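Local coordinates for calcium uptake protein 2, mitochondrial (Homo sapiens, PDB 6LB7), which binds calcium through an EF-hand and probably helps to control calcium uptake into mitochondria as a regulatory partner of the calcium uniporter, at residues L108-N113 against F121-K126; E114-R119 against R161-R166; M202-F207 against I290-F295. All blocks are in the same frame, centred on the assembly; numbering follows the deposited sequence.

In the fold
Contacts 1 and 2 share one calcium site; contact 3 lies on the opposite side of the chain's centre. The first two have centres about 10 Å apart and both use helix 118-129. They interlock along the chain: 114-119 continues the loop begun by 108-113 and leads into the helix carrying 121-126, while 161-166, at the end of helix 157-163, packs against 114-119. Asp109, Asp111 and Asn113 of contact 1, Met115 of contact 2 and Glu120 between the segments bind the ion, and Phe163 CZ lies 3.5 Å from Phe121 CB. Contact 3, where helix 204-211 meets helix 288-298, is about 42 Å from both, centre to centre, and has no part in this site.

Contact 1 of 3, residues L108-N113 against F121-K126; sequences LDTDGN and FFKLQK. With CA (calcium ion), chain F.
Leu108, at the end of helix 99-108, crosses Leu124 of the following helix at about a right angle, its CD2 methyl 3.6 Å from Leu124 CD2. Its other methyl, CD1, sits at the edge of the Phe121 ring, near the ring plane, 4.3 Å from Phe121 CD1. Branched leucines suit this buried corner, which Phe89 of helix 84-94 also lines. The other side is looser. Lys123 has CG anti to its backbone N (chi1 -177°) and a bend at chi3 (69°), and the chain carries NZ to within 3.4 Å of Thr110 CG2, tip to tip. A water accepts from Lys123 NZ and donates to Leu108 O, bridging this looser side, where an aromatic side chain of another protein's chain packs on Lys123. Within and just after the turn from Asp109 to Gly112, polar side chains face calcium, bound by Asp109 OD1 at 2.2 Å, Asp111 OD2 at 2.4 Å and Asn113 OD1 at 2.5 Å. Asp111 OD2 also accepts from Asn113 N, closing an Asx turn, and Gly112 takes the positive phi there. With Met115 O, both carboxylate oxygens of Glu120 and a water, the ion has seven coordinating oxygens, the helix-loop-helix calcium site of an EF-hand.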
loop_
_atom_site.group_PDB
_atom_site.type_symbol
_atom_site.label_atom_id
_atom_site.label_comp_id
_atom_site.label_asym_id
_atom_site.label_seq_id
_atom_site.Cartn_x
_atom_site.Cartn_y
_atom_site.Cartn_z
ATOM N N LEU B 108 -17.023 -5.602 -0.833
ATOM C CA LEU B 108 -18.071 -6.601 -0.963
ATOM C C LEU B 108 -19.436 -6.007 -1.306
ATOM O O LEU B 108 -20.265 -6.701 -1.903
ATOM C CB LEU B 108 -18.179 -7.407 0.336
ATOM C CG LEU B 108 -17.061 -8.392 0.691
ATOM C CD1 LEU B 108 -17.196 -8.878 2.131
ATOM C CD2 LEU B 108 -17.082 -9.575 -0.261
ATOM N N ASP B 109 -19.696 -4.753 -0.926
ATOM C CA ASP B 109 -20.982 -4.081 -1.169
ATOM C C ASP B 109 -20.954 -3.446 -2.557
ATOM O O ASP B 109 -20.826 -2.230 -2.728
ATOM C CB ASP B 109 -21.254 -3.038 -0.087
ATOM C CG ASP B 109 -22.545 -2.225 -0.342
ATOM O OD1 ASP B 109 -23.569 -2.773 -0.818
ATOM O OD2 ASP B 109 -22.514 -1.019 -0.036
ATOM N N THR B 110 -21.086 -4.293 -3.577
ATOM C CA THR B 110 -20.888 -3.823 -4.939
ATOM C C THR B 110 -22.049 -2.993 -5.476
ATOM O O THR B 110 -21.838 -2.189 -6.383
ATOM C CB THR B 110 -20.622 -5.007 -5.859
ATOM O OG1 THR B 110 -21.627 -5.994 -5.635
ATOM C CG2 THR B 110 -19.250 -5.617 -5.537
ATOM N N ASP B 111 -23.268 -3.159 -4.968
ATOM C CA ASP B 111 -24.287 -2.225 -5.441
ATOM C C ASP B 111 -24.264 -0.903 -4.677
ATOM O O ASP B 111 -24.993 0.023 -5.049
ATOM C CB ASP B 111 -25.691 -2.854 -5.387
ATOM C CG ASP B 111 -26.185 -3.099 -3.984
ATOM O OD1 ASP B 111 -27.326 -3.585 -3.856
ATOM O OD2 ASP B 111 -25.456 -2.827 -3.008
ATOM N N GLY B 112 -23.459 -0.799 -3.620
ATOM C CA GLY B 112 -23.315 0.464 -2.919
ATOM C C GLY B 112 -24.468 0.869 -2.023
ATOM O O GLY B 112 -24.540 2.037 -1.636
ATOM N N ASN B 113 -25.382 -0.050 -1.678
ATOM C CA ASN B 113 -26.501 0.292 -0.801
ATOM C C ASN B 113 -26.138 0.160 0.670
ATOM O O ASN B 113 -27.035 0.120 1.520
ATOM C CB ASN B 113 -27.750 -0.547 -1.137
ATOM C CG ASN B 113 -27.616 -2.015 -0.736
ATOM O OD1 ASN B 113 -26.542 -2.480 -0.353
ATOM N ND2 ASN B 113 -28.716 -2.759 -0.857
ATOM N N PHE B 121 -21.911 -11.556 -0.732
ATOM C CA PHE B 121 -20.912 -12.368 -0.040
ATOM C C PHE B 121 -20.542 -13.579 -0.875
ATOM O O PHE B 121 -19.399 -14.042 -0.837
ATOM C CB PHE B 121 -21.452 -12.794 1.323
ATOM C CG PHE B 121 -20.412 -13.318 2.268
ATOM C CD1 PHE B 121 -19.446 -12.473 2.795
ATOM C CD2 PHE B 121 -20.420 -14.656 2.655
ATOM C CE1 PHE B 121 -18.494 -12.951 3.692
ATOM C CE2 PHE B 121 -19.468 -15.147 3.548
ATOM C CZ PHE B 121 -18.510 -14.291 4.070
ATOM N N PHE B 122 -21.494 -14.081 -1.665
ATOM C CA PHE B 122 -21.270 -15.250 -2.497
ATOM C C PHE B 122 -20.243 -14.993 -3.590
ATOM O O PHE B 122 -19.712 -15.943 -4.167
ATOM C CB PHE B 122 -22.607 -15.705 -3.107
ATOM C CG PHE B 122 -22.526 -17.027 -3.805
ATOM C CD1 PHE B 122 -22.467 -18.204 -3.073
ATOM C CD2 PHE B 122 -22.495 -17.098 -5.185
ATOM C CE1 PHE B 122 -22.385 -19.435 -3.702
ATOM C CE2 PHE B 122 -22.413 -18.326 -5.830
ATOM C CZ PHE B 122 -22.358 -19.498 -5.086
ATOM N N LYS B 123 -19.946 -13.732 -3.884
ATOM C CA LYS B 123 -18.901 -13.431 -4.850
ATOM C C LYS B 123 -17.559 -14.036 -4.446
ATOM O O LYS B 123 -16.773 -14.432 -5.317
ATOM C CB LYS B 123 -18.771 -11.916 -5.009
ATOM C CG LYS B 123 -17.745 -11.480 -6.057
ATOM C CD LYS B 123 -17.573 -9.962 -6.068
ATOM C CE LYS B 123 -16.889 -9.467 -4.791
ATOM N NZ LYS B 123 -17.112 -8.004 -4.523
ATOM N N LEU B 124 -17.266 -14.109 -3.141
ATOM C CA LEU B 124 -15.995 -14.703 -2.718
ATOM C C LEU B 124 -15.912 -16.166 -3.146
ATOM O O LEU B 124 -14.877 -16.617 -3.656
ATOM C CB LEU B 124 -15.824 -14.567 -1.200
ATOM C CG LEU B 124 -15.893 -13.132 -0.638
ATOM C CD1 LEU B 124 -15.769 -13.103 0.880
ATOM C CD2 LEU B 124 -14.849 -12.217 -1.277
ATOM N N GLN B 125 -17.006 -16.913 -2.971
ATOM C CA GLN B 125 -17.040 -18.312 -3.397
ATOM C C GLN B 125 -16.878 -18.428 -4.906
ATOM O O GLN B 125 -16.146 -19.301 -5.397
ATOM C CB GLN B 125 -18.352 -18.958 -2.935
ATOM C CG GLN B 125 -18.555 -20.398 -3.406
ATOM C CD GLN B 125 -17.557 -21.378 -2.802
ATOM O OE1 GLN B 125 -17.680 -21.764 -1.637
ATOM N NE2 GLN B 125 -16.569 -21.796 -3.599
ATOM N N LYS B 126 -17.533 -17.536 -5.657
ATOM C CA LYS B 126 -17.380 -17.570 -7.107
ATOM C C LYS B 126 -15.946 -17.269 -7.527
ATOM O O LYS B 126 -15.428 -17.887 -8.462
ATOM C CB LYS B 126 -18.359 -16.590 -7.762
ATOM C CG LYS B 126 -19.795 -17.015 -7.640
ATOM C CD LYS B 126 -20.787 -15.939 -8.079
ATOM C CE LYS B 126 -22.174 -16.375 -7.986
ATOM N NZ LYS B 126 -23.008 -15.901 -9.093
HETATM CA CA CA F . -25.096 -4.340 -1.157
HETATM O O HOH W 1 -19.538 -8.742 -3.485
HETATM O O HOH W 2 -27.342 -5.519 -1.795
#

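Contact 2 of 3, residues E114-R119 against R161-R166; sequences EMIEKR and RFFGKR. With CA (calcium ion), chain F.
Lys118 lies over one face of the Phe163 ring in a CH-pi contact, its CA 3.7 Å from the ring centroid and only 10° off the normal. Phe163 CG stands anti to its carbonyl carbon (chi1 -43°), which lays the ring flat beneath the first turn of helix 118-129; Phe162 CB covers the opposite face, so the ring is clamped between backbone and side chain. Apolar packing adds Lys118 CB, 3.8 Å from Phe163 CD1, and Ile116 CG2, 4.0 Å from Phe163 CZ. At the ring edge Ile116 O lies 3.4 Å from Phe163 CE2, close to the plane.

Across the two segments the polar link is a water bridge at the partly exposed Lys118. Its extended chain puts NZ where a water accepts from it at 2.9 Å and donates to Gly164 O at 2.6 Å, and Gly164 turns the chain with a positive phi as helix 157-163 ends. Within 114-119, Glu117 at the N-cap position forms a salt bridge with Arg119, while Met115 O binds calcium and Ile116 pairs with Leu171 through the backbone. Putting an alanine here in place of Phe163 would probably open a gap under Lys118 CA and leave Ile116 CG2 without this aromatic partner. The chemistry implies a largely apolar seat for the exit of the calcium loop, with the lysine's charge carried past the ring and linked to Gly164 O through a water.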
loop_
_atom_site.group_PDB
_atom_site.type_symbol
_atom_site.label_atom_id
_atom_site.label_comp_id
_atom_site.label_asym_id
_atom_site.label_seq_id
_atom_site.Cartn_x
_atom_site.Cartn_y
_atom_site.Cartn_z
ATOM N N GLU B 114 -24.837 0.090 0.987
ATOM C CA GLU B 114 -24.320 0.149 2.351
ATOM C C GLU B 114 -24.723 -1.051 3.185
ATOM O O GLU B 114 -24.701 -0.996 4.415
ATOM C CB GLU B 114 -24.758 1.442 3.050
ATOM C CG GLU B 114 -24.513 2.680 2.231
ATOM C CD GLU B 114 -23.036 2.998 2.064
ATOM O OE1 GLU B 114 -22.192 2.297 2.660
ATOM O OE2 GLU B 114 -22.716 3.963 1.339
ATOM N N MET B 115 -25.103 -2.140 2.533
ATOM C CA MET B 115 -25.454 -3.377 3.190
ATOM C C MET B 115 -24.896 -4.509 2.352
ATOM O O MET B 115 -24.950 -4.469 1.118
ATOM C CB MET B 115 -26.973 -3.537 3.337
ATOM C CG MET B 115 -27.659 -2.383 3.986
ATOM S SD MET B 115 -29.376 -2.180 3.540
ATOM C CE MET B 115 -29.890 -3.782 3.462
ATOM N N ILE B 116 -24.362 -5.521 2.997
ATOM C CA ILE B 116 -23.899 -6.681 2.271
ATOM C C ILE B 116 -24.999 -7.720 2.293
ATOM O O ILE B 116 -25.546 -8.050 3.352
ATOM C CB ILE B 116 -22.600 -7.232 2.868
ATOM C CG1 ILE B 116 -21.461 -6.239 2.631
ATOM C CG2 ILE B 116 -22.311 -8.590 2.237
ATOM C CD1 ILE B 116 -20.201 -6.624 3.366
ATOM N N GLU B 117 -25.342 -8.223 1.125
ATOM C CA GLU B 117 -26.362 -9.245 1.039
ATOM C C GLU B 117 -25.710 -10.575 0.705
ATOM O O GLU B 117 -24.587 -10.626 0.187
ATOM C CB GLU B 117 -27.415 -8.836 0.009
ATOM C CG GLU B 117 -27.826 -7.397 0.255
ATOM C CD GLU B 117 -29.169 -7.021 -0.340
ATOM O OE1 GLU B 117 -29.926 -7.916 -0.769
ATOM O OE2 GLU B 117 -29.462 -5.810 -0.374
ATOM N N LYS B 118 -26.417 -11.659 1.046
ATOM C CA LYS B 118 -25.871 -12.990 0.822
ATOM C C LYS B 118 -25.312 -13.119 -0.589
ATOM O O LYS B 118 -24.233 -13.692 -0.786
ATOM C CB LYS B 118 -26.938 -14.056 1.086
ATOM C CG LYS B 118 -26.393 -15.488 1.061
ATOM C CD LYS B 118 -27.423 -16.487 1.568
ATOM C CE LYS B 118 -26.881 -17.915 1.498
ATOM N NZ LYS B 118 -27.804 -18.909 2.114
ATOM N N ARG B 119 -26.008 -12.539 -1.574
ATOM C CA ARG B 119 -25.577 -12.635 -2.969
ATOM C C ARG B 119 -24.232 -11.955 -3.184
ATOM O O ARG B 119 -23.408 -12.426 -3.978
ATOM C CB ARG B 119 -26.636 -12.009 -3.884
ATOM C CG ARG B 119 -26.090 -11.453 -5.196
ATOM C CD ARG B 119 -27.158 -10.671 -5.996
ATOM N NE ARG B 119 -27.775 -9.615 -5.198
ATOM C CZ ARG B 119 -28.948 -9.733 -4.586
ATOM N NH1 ARG B 119 -29.635 -10.858 -4.682
ATOM N NH2 ARG B 119 -29.434 -8.731 -3.869
ATOM N N ARG B 161 -24.917 -16.348 10.509
ATOM C CA ARG B 161 -24.726 -15.185 11.366
ATOM C C ARG B 161 -25.009 -13.888 10.615
ATOM O O ARG B 161 -25.625 -12.964 11.159
ATOM C CB ARG B 161 -23.299 -15.207 11.911
ATOM C CG ARG B 161 -22.766 -13.939 12.468
ATOM C CD ARG B 161 -23.405 -13.524 13.727
ATOM N NE ARG B 161 -22.525 -13.159 14.639
ATOM C CZ ARG B 161 -22.448 -12.051 15.080
ATOM N NH1 ARG B 161 -23.192 -11.184 14.687
ATOM N NH2 ARG B 161 -21.615 -11.803 15.906
ATOM N N PHE B 162 -24.608 -13.813 9.347
ATOM C CA PHE B 162 -24.716 -12.573 8.589
ATOM C C PHE B 162 -26.072 -12.426 7.910
ATOM O O PHE B 162 -26.620 -11.319 7.864
ATOM C CB PHE B 162 -23.598 -12.490 7.533
ATOM C CG PHE B 162 -22.198 -12.366 8.121
ATOM C CD1 PHE B 162 -22.004 -11.843 9.397
ATOM C CD2 PHE B 162 -21.081 -12.771 7.393
ATOM C CE1 PHE B 162 -20.725 -11.735 9.945
ATOM C CE2 PHE B 162 -19.789 -12.661 7.934
ATOM C CZ PHE B 162 -19.613 -12.143 9.213
ATOM N N PHE B 163 -26.637 -13.517 7.383
ATOM C CA PHE B 163 -27.789 -13.407 6.496
ATOM C C PHE B 163 -29.006 -14.263 6.856
ATOM O O PHE B 163 -29.998 -14.212 6.126
ATOM C CB PHE B 163 -27.363 -13.735 5.056
ATOM C CG PHE B 163 -26.043 -13.119 4.663
ATOM C CD1 PHE B 163 -24.965 -13.914 4.310
ATOM C CD2 PHE B 163 -25.874 -11.742 4.676
ATOM C CE1 PHE B 163 -23.742 -13.338 3.951
ATOM C CE2 PHE B 163 -24.647 -11.163 4.333
ATOM C CZ PHE B 163 -23.585 -11.965 3.971
ATOM N N GLY B 164 -28.981 -15.030 7.944
ATOM C CA GLY B 164 -30.066 -15.962 8.218
ATOM C C GLY B 164 -30.073 -17.114 7.222
ATOM O O GLY B 164 -29.271 -17.179 6.292
ATOM N N LYS B 165 -31.031 -18.030 7.415
ATOM C CA LYS B 165 -30.910 -19.286 6.675
ATOM C C LYS B 165 -31.288 -19.130 5.204
ATOM O O LYS B 165 -30.632 -19.708 4.327
ATOM C CB LYS B 165 -31.760 -20.370 7.336
ATOM C CG LYS B 165 -31.245 -20.785 8.627
ATOM C CD LYS B 165 -31.131 -19.712 9.624
ATOM C CE LYS B 165 -32.198 -18.824 9.552
ATOM N NZ LYS B 165 -32.046 -17.635 10.348
ATOM N N ARG B 166 -32.251 -18.275 4.856
ATOM C CA ARG B 166 -32.586 -18.073 3.452
ATOM C C ARG B 166 -32.014 -16.776 2.891
ATOM O O ARG B 166 -32.457 -16.321 1.828
ATOM C CB ARG B 166 -34.104 -18.078 3.258
ATOM C CG ARG B 166 -34.856 -19.008 4.038
ATOM C CD ARG B 166 -35.441 -20.067 3.251
ATOM N NE ARG B 166 -35.624 -21.061 3.891
ATOM C CZ ARG B 166 -35.476 -22.046 3.496
ATOM N NH1 ARG B 166 -35.136 -22.159 2.463
ATOM N NH2 ARG B 166 -35.655 -22.920 4.133
HETATM CA CA CA F . -25.096 -4.340 -1.157
HETATM O O HOH W 3 -27.352 -18.322 4.921
HETATM O O HOH W 2 -27.342 -5.519 -1.795
#

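Contact 3 of 3, residues M202-F207 against I290-F295; sequences MRKEDF and ILDTVF
Lys204, in the first turn of helix 204-211, sits opposite Thr293 in helix 288-298, their CA atoms 6.5 Å apart, so that the start of one helix rests against the middle of another. The aliphatic part of Lys204 crosses Thr293 obliquely, with CG 3.3 Å from Thr293 OG1. That hydroxyl is already used by a hydrogen bond to Asn289 O in its own helix, so the lysine methylenes pack over a satisfied polar atom. Thr293 suits the place because its small, two-faced side chain can serve both neighbours: OG1 at chi1 -62° leaves CG2 anti to the backbone N, where it meets the edge of the Phe207 ring in plane, 3.9 Å from Phe207 CD2.

Phe207 carries the buried half. The side chains of Ile290 and Phe207 cross at about a right angle, with Ile290 CG1 over one face of the ring and Ile290 CG2 4.1 Å from Phe207 CZ. Phe245 meets the same ring edge-to-face, and Ile237 also packs on it, making the aromatic group part of a shared apolar core.

Lys204 stays fully extended beyond CG and ends at Asp292, where NZ donates to OD1 at 3.1 Å in a salt bridge, approaching on the anti side and 33° out of the carboxylate plane. On the other flank of helix 204-211, Asp206 OD2 accepts from the backbone N of Arg203 at the N-cap position, and the guanidinium of Arg203 grips the same carboxylate side-on while also bridging to Glu205. Glu205 and Asp206, in the first turn, would be expected to interact favourably with the N-terminal end of this helix. The chemistry thus grades from an apolar core round Phe207, through an internally bonded threonine, to one ion pair at the partly exposed margin that ties the two helices together.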
loop_
_atom_site.group_PDB
_atom_site.type_symbol
_atom_site.label_atom_id
_atom_site.label_comp_id
_atom_site.label_asym_id
_atom_site.label_seq_id
_atom_site.Cartn_x
_atom_site.Cartn_y
_atom_site.Cartn_z
ATOM N N MET B 202 1.147 -12.522 31.415
ATOM C CA MET B 202 2.139 -13.150 30.557
ATOM C C MET B 202 3.505 -12.796 31.111
ATOM O O MET B 202 3.817 -11.613 31.271
ATOM C CB MET B 202 1.995 -12.619 29.129
ATOM C CG MET B 202 2.244 -13.561 28.004
ATOM S SD MET B 202 1.852 -12.649 26.479
ATOM C CE MET B 202 1.008 -13.917 25.553
ATOM N N ARG B 203 4.318 -13.797 31.431
ATOM C CA ARG B 203 5.695 -13.450 31.740
ATOM C C ARG B 203 6.374 -12.913 30.486
ATOM O O ARG B 203 5.947 -13.187 29.363
ATOM C CB ARG B 203 6.453 -14.644 32.304
ATOM C CG ARG B 203 5.757 -15.228 33.529
ATOM C CD ARG B 203 6.512 -16.453 34.000
ATOM N NE ARG B 203 6.819 -17.259 32.846
ATOM C CZ ARG B 203 7.616 -18.310 32.867
ATOM N NH1 ARG B 203 8.192 -18.691 34.008
ATOM N NH2 ARG B 203 7.845 -18.972 31.737
ATOM N N LYS B 204 7.427 -12.111 30.690
ATOM C CA LYS B 204 8.163 -11.600 29.541
ATOM C C LYS B 204 8.625 -12.726 28.636
ATOM O O LYS B 204 8.574 -12.599 27.412
ATOM C CB LYS B 204 9.346 -10.750 29.994
ATOM C CG LYS B 204 8.931 -9.348 30.421
ATOM C CD LYS B 204 10.121 -8.605 31.027
ATOM C CE LYS B 204 9.798 -7.158 31.325
ATOM N NZ LYS B 204 11.006 -6.451 31.928
ATOM N N GLU B 205 9.060 -13.854 29.200
ATOM C CA GLU B 205 9.467 -14.929 28.301
ATOM C C GLU B 205 8.283 -15.672 27.691
ATOM O O GLU B 205 8.459 -16.308 26.651
ATOM C CB GLU B 205 10.417 -15.913 29.007
ATOM C CG GLU B 205 9.808 -16.835 30.032
ATOM C CD GLU B 205 10.804 -17.890 30.507
ATOM O OE1 GLU B 205 12.025 -17.663 30.368
ATOM O OE2 GLU B 205 10.376 -18.946 31.014
ATOM N N ASP B 206 7.088 -15.629 28.312
ATOM C CA ASP B 206 5.892 -16.148 27.630
ATOM C C ASP B 206 5.557 -15.302 26.404
ATOM O O ASP B 206 5.155 -15.830 25.365
ATOM C CB ASP B 206 4.663 -16.164 28.557
ATOM C CG ASP B 206 4.866 -16.945 29.855
ATOM O OD1 ASP B 206 5.628 -17.911 29.883
ATOM O OD2 ASP B 206 4.207 -16.598 30.870
ATOM N N PHE B 207 5.668 -13.980 26.523
ATOM C CA PHE B 207 5.469 -13.115 25.365
ATOM C C PHE B 207 6.535 -13.377 24.300
ATOM O O PHE B 207 6.244 -13.391 23.097
ATOM C CB PHE B 207 5.477 -11.654 25.822
ATOM C CG PHE B 207 5.434 -10.663 24.694
ATOM C CD1 PHE B 207 4.251 -10.425 24.019
ATOM C CD2 PHE B 207 6.584 -9.983 24.301
ATOM C CE1 PHE B 207 4.207 -9.521 22.959
ATOM C CE2 PHE B 207 6.549 -9.093 23.233
ATOM C CZ PHE B 207 5.356 -8.856 22.569
ATOM N N ILE B 290 7.024 -4.457 27.427
ATOM C CA ILE B 290 7.097 -4.995 26.070
ATOM C C ILE B 290 8.241 -4.355 25.290
ATOM O O ILE B 290 9.013 -5.053 24.614
ATOM C CB ILE B 290 5.748 -4.834 25.343
ATOM C CG1 ILE B 290 4.761 -5.919 25.811
ATOM C CG2 ILE B 290 5.930 -5.003 23.816
ATOM C CD1 ILE B 290 3.383 -5.753 25.274
ATOM N N LEU B 291 8.377 -3.026 25.372
ATOM C CA LEU B 291 9.533 -2.369 24.757
ATOM C C LEU B 291 10.828 -2.988 25.254
ATOM O O LEU B 291 11.746 -3.261 24.471
ATOM C CB LEU B 291 9.541 -0.869 25.063
ATOM C CG LEU B 291 8.442 0.011 24.476
ATOM C CD1 LEU B 291 8.498 1.392 25.091
ATOM C CD2 LEU B 291 8.556 0.093 22.966
ATOM N N ASP B 292 10.918 -3.212 26.566
ATOM C CA ASP B 292 12.129 -3.795 27.130
ATOM C C ASP B 292 12.372 -5.199 26.598
ATOM O O ASP B 292 13.513 -5.575 26.320
ATOM C CB ASP B 292 12.037 -3.818 28.657
ATOM C CG ASP B 292 13.281 -4.399 29.305
ATOM O OD1 ASP B 292 13.192 -5.494 29.903
ATOM O OD2 ASP B 292 14.352 -3.765 29.204
ATOM N N THR B 293 11.306 -6.000 26.465
ATOM C CA THR B 293 11.451 -7.351 25.930
ATOM C C THR B 293 11.938 -7.331 24.487
ATOM O O THR B 293 12.818 -8.116 24.106
ATOM C CB THR B 293 10.117 -8.103 26.032
ATOM O OG1 THR B 293 9.742 -8.208 27.407
ATOM C CG2 THR B 293 10.256 -9.502 25.451
ATOM N N VAL B 294 11.357 -6.458 23.663
ATOM C CA VAL B 294 11.779 -6.372 22.264
ATOM C C VAL B 294 13.265 -6.045 22.171
ATOM O O VAL B 294 14.009 -6.668 21.403
ATOM C CB VAL B 294 10.932 -5.338 21.506
ATOM C CG1 VAL B 294 11.612 -4.972 20.188
ATOM C CG2 VAL B 294 9.539 -5.882 21.261
ATOM N N PHE B 295 13.727 -5.073 22.966
ATOM C CA PHE B 295 15.130 -4.676 22.889
ATOM C C PHE B 295 16.056 -5.740 23.471
ATOM O O PHE B 295 17.134 -5.982 22.927
ATOM C CB PHE B 295 15.343 -3.321 23.565
ATOM C CG PHE B 295 15.186 -2.160 22.625
ATOM C CD1 PHE B 295 16.298 -1.521 22.104
ATOM C CD2 PHE B 295 13.920 -1.742 22.227
ATOM C CE1 PHE B 295 16.154 -0.464 21.218
ATOM C CE2 PHE B 295 13.763 -0.683 21.337
ATOM C CZ PHE B 295 14.877 -0.047 20.831
#